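Local coordinates for vitamin B12-binding protein (PDB 5YSC) that binds vitamin B12 in the periplasm and probably delivers it to the membrane subunit BtuC of the BtuCDF ABC importer, at residues 198-201 against 202-206. Sequence-based numbering, arbitrary orientation.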
ATOM      1  N   VAL A 198      10.738 -16.428  -1.400  1.00 29.85           N
ATOM      2  CA  VAL A 198      12.096 -16.569  -1.911  1.00 31.36           C
ATOM      3  C   VAL A 198      12.993 -17.129  -0.813  1.00 31.55           C
ATOM      4  O   VAL A 198      12.763 -16.913   0.376  1.00 30.34           O
ATOM      5  CB  VAL A 198      12.668 -15.228  -2.438  1.00 28.91           C
ATOM      6  CG1 VAL A 198      11.837 -14.696  -3.618  1.00 30.88           C
ATOM      7  CG2 VAL A 198      12.771 -14.193  -1.287  1.00 23.17           C
ATOM      8  N   SER A 199      14.032 -17.850  -1.223  1.00 31.13           N
ATOM      9  CA  SER A 199      14.992 -18.419  -0.294  1.00 32.52           C
ATOM     10  C   SER A 199      16.122 -17.431  -0.014  1.00 33.09           C
ATOM     11  O   SER A 199      16.392 -16.521  -0.801  1.00 29.06           O
ATOM     12  CB  SER A 199      15.577 -19.712  -0.868  1.00 34.54           C
ATOM     13  OG  SER A 199      16.519 -19.404  -1.882  1.00 36.77           O
ATOM     14  N   ILE A 200      16.810 -17.651   1.112  1.00 38.58           N
ATOM     15  CA  ILE A 200      18.001 -16.867   1.426  1.00 35.36           C
ATOM     16  C   ILE A 200      18.950 -16.867   0.241  1.00 33.94           C
ATOM     17  O   ILE A 200      19.482 -15.825  -0.150  1.00 32.82           O
ATOM     18  CB  ILE A 200      18.699 -17.414   2.684  1.00 39.80           C
ATOM     19  CG1 ILE A 200      17.960 -16.963   3.941  1.00 40.40           C
ATOM     20  CG2 ILE A 200      20.170 -16.946   2.718  1.00 39.22           C
ATOM     21  CD1 ILE A 200      18.634 -17.352   5.266  1.00 42.86           C
ATOM     22  N   GLU A 201      19.199 -18.052  -0.323  1.00 35.59           N
ATOM     23  CA  GLU A 201      20.131 -18.185  -1.440  1.00 37.32           C
ATOM     24  C   GLU A 201      19.708 -17.316  -2.619  1.00 38.52           C
ATOM     25  O   GLU A 201      20.541 -16.652  -3.247  1.00 37.28           O
ATOM     26  CB  GLU A 201      20.218 -19.659  -1.864  1.00 45.05           C
ATOM     27  CG  GLU A 201      20.996 -20.590  -0.920  1.00 56.37           C
ATOM     28  CD  GLU A 201      20.476 -20.609   0.512  1.00 62.26           C
ATOM     29  OE1 GLU A 201      21.318 -20.670   1.447  1.00 64.65           O
ATOM     30  OE2 GLU A 201      19.236 -20.568   0.701  1.00 62.06           O
ATOM     31  N   GLN A 202      18.414 -17.309  -2.918  1.00 35.31           N
ATOM     32  CA  GLN A 202      17.889 -16.496  -4.008  1.00 33.08           C
ATOM     33  C   GLN A 202      18.265 -15.022  -3.865  1.00 31.22           C
ATOM     34  O   GLN A 202      18.688 -14.394  -4.827  1.00 31.97           O
ATOM     35  CB  GLN A 202      16.375 -16.648  -4.109  1.00 31.72           C
ATOM     36  CG  GLN A 202      15.928 -17.943  -4.758  1.00 37.27           C
ATOM     37  CD  GLN A 202      14.425 -18.106  -4.759  1.00 40.78           C
ATOM     38  OE1 GLN A 202      13.837 -18.546  -3.775  1.00 41.86           O
ATOM     39  NE2 GLN A 202      13.796 -17.755  -5.868  1.00 43.21           N
ATOM     40  N   VAL A 203      18.097 -14.473  -2.668  1.00 31.22           N
ATOM     41  CA  VAL A 203      18.519 -13.097  -2.408  1.00 30.56           C
ATOM     42  C   VAL A 203      20.030 -12.986  -2.540  1.00 30.45           C
ATOM     43  O   VAL A 203      20.550 -12.098  -3.225  1.00 30.11           O
ATOM     44  CB  VAL A 203      18.066 -12.636  -1.009  1.00 26.69           C
ATOM     45  CG1 VAL A 203      18.490 -11.178  -0.764  1.00 24.64           C
ATOM     46  CG2 VAL A 203      16.564 -12.810  -0.812  1.00 28.71           C
ATOM     47  N   LEU A 204      20.755 -13.868  -1.838  1.00 27.98           N
ATOM     48  CA  LEU A 204      22.213 -13.806  -1.829  1.00 30.77           C
ATOM     49  C   LEU A 204      22.761 -13.779  -3.238  1.00 33.90           C
ATOM     50  O   LEU A 204      23.643 -12.977  -3.567  1.00 32.08           O
ATOM     51  CB  LEU A 204      22.795 -15.005  -1.072  1.00 38.91           C
ATOM     52  CG  LEU A 204      22.532 -15.109   0.434  1.00 35.34           C
ATOM     53  CD1 LEU A 204      23.245 -16.323   1.021  1.00 39.86           C
ATOM     54  CD2 LEU A 204      22.955 -13.851   1.138  1.00 29.77           C
ATOM     55  N   VAL A 205      22.231 -14.646  -4.089  1.00 41.65           N
ATOM     56  CA  VAL A 205      22.699 -14.720  -5.460  1.00 43.45           C
ATOM     57  C   VAL A 205      22.495 -13.383  -6.147  1.00 44.25           C
ATOM     58  O   VAL A 205      23.378 -12.902  -6.861  1.00 44.55           O
ATOM     59  CB  VAL A 205      21.979 -15.880  -6.174  1.00 46.32           C
ATOM     60  CG1 VAL A 205      21.848 -15.652  -7.662  1.00 49.15           C
ATOM     61  CG2 VAL A 205      22.713 -17.182  -5.883  1.00 45.59           C
ATOM     62  N   LYS A 206      21.360 -12.725  -5.869  1.00 40.87           N
ATOM     63  CA  LYS A 206      20.944 -11.526  -6.595  1.00 37.67           C
ATOM     64  C   LYS A 206      21.759 -10.283  -6.236  1.00 36.08           C
ATOM     65  O   LYS A 206      21.785  -9.324  -7.016  1.00 34.35           O
ATOM     66  CB  LYS A 206      19.466 -11.249  -6.327  1.00 37.68           C
ATOM     67  CG  LYS A 206      18.480 -12.168  -7.054  1.00 40.06           C
ATOM     68  CD  LYS A 206      18.077 -11.588  -8.398  1.00 39.27           C
ATOM     69  CE  LYS A 206      16.969 -12.412  -9.055  1.00 39.93           C
ATOM     70  NZ  LYS A 206      16.539 -11.802 -10.331  1.00 38.86           N
TER
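Ser199 and Gln202 face each other as a capping box at the start of helix 200-206, the short helix that follows strand 197-198 in the C-terminal lobe of this periplasmic binding protein. Two reciprocal hydrogen bonds close the box. Ser199 OG accepts from Gln202 N at 3.0 Å, because a chi1 of 76° sets the hydroxyl between its own backbone N and carbonyl carbon and so turns it over the first turn. In return Ser199 N gives a shorter bond, 2.7 Å, to Gln202 OE1; the N-H points well at the oxygen but comes from above the amide plane, 35° out of it. The glutamine reaches back because its CG lies anti to the carbonyl carbon, which brings CG to 3.3 Å from Ser199 OG, and the extended chain beyond carries the amide on to Ser199 N. A weak hydrogen bond, 3.4 Å from Ser199 OG to Gln202 OE1, supplements the two.

Behind the cap the i to i+4 backbone bonds of the helix begin. Val203 N bonds to Ser199 O at a long 3.3 Å; the next two are shorter, Leu204 N to Ile200 O at 2.9 Å and nearly straight (174°), and Val205 N to Glu201 O at 2.8 Å. Glu201, predicted to be important for BtuC binding, sits exposed in this first turn, within the span of the box.

Apolar contacts are few. Val198, paired with Ile166 through the backbone, crosses Val203 at about a right angle. Ile200 and Leu204 lie side by side and point the same way, with Leu204 continuing onto Trp227 and Leu231; between them, Ile200 CG2 rests 3.6 Å from Leu204 CD1.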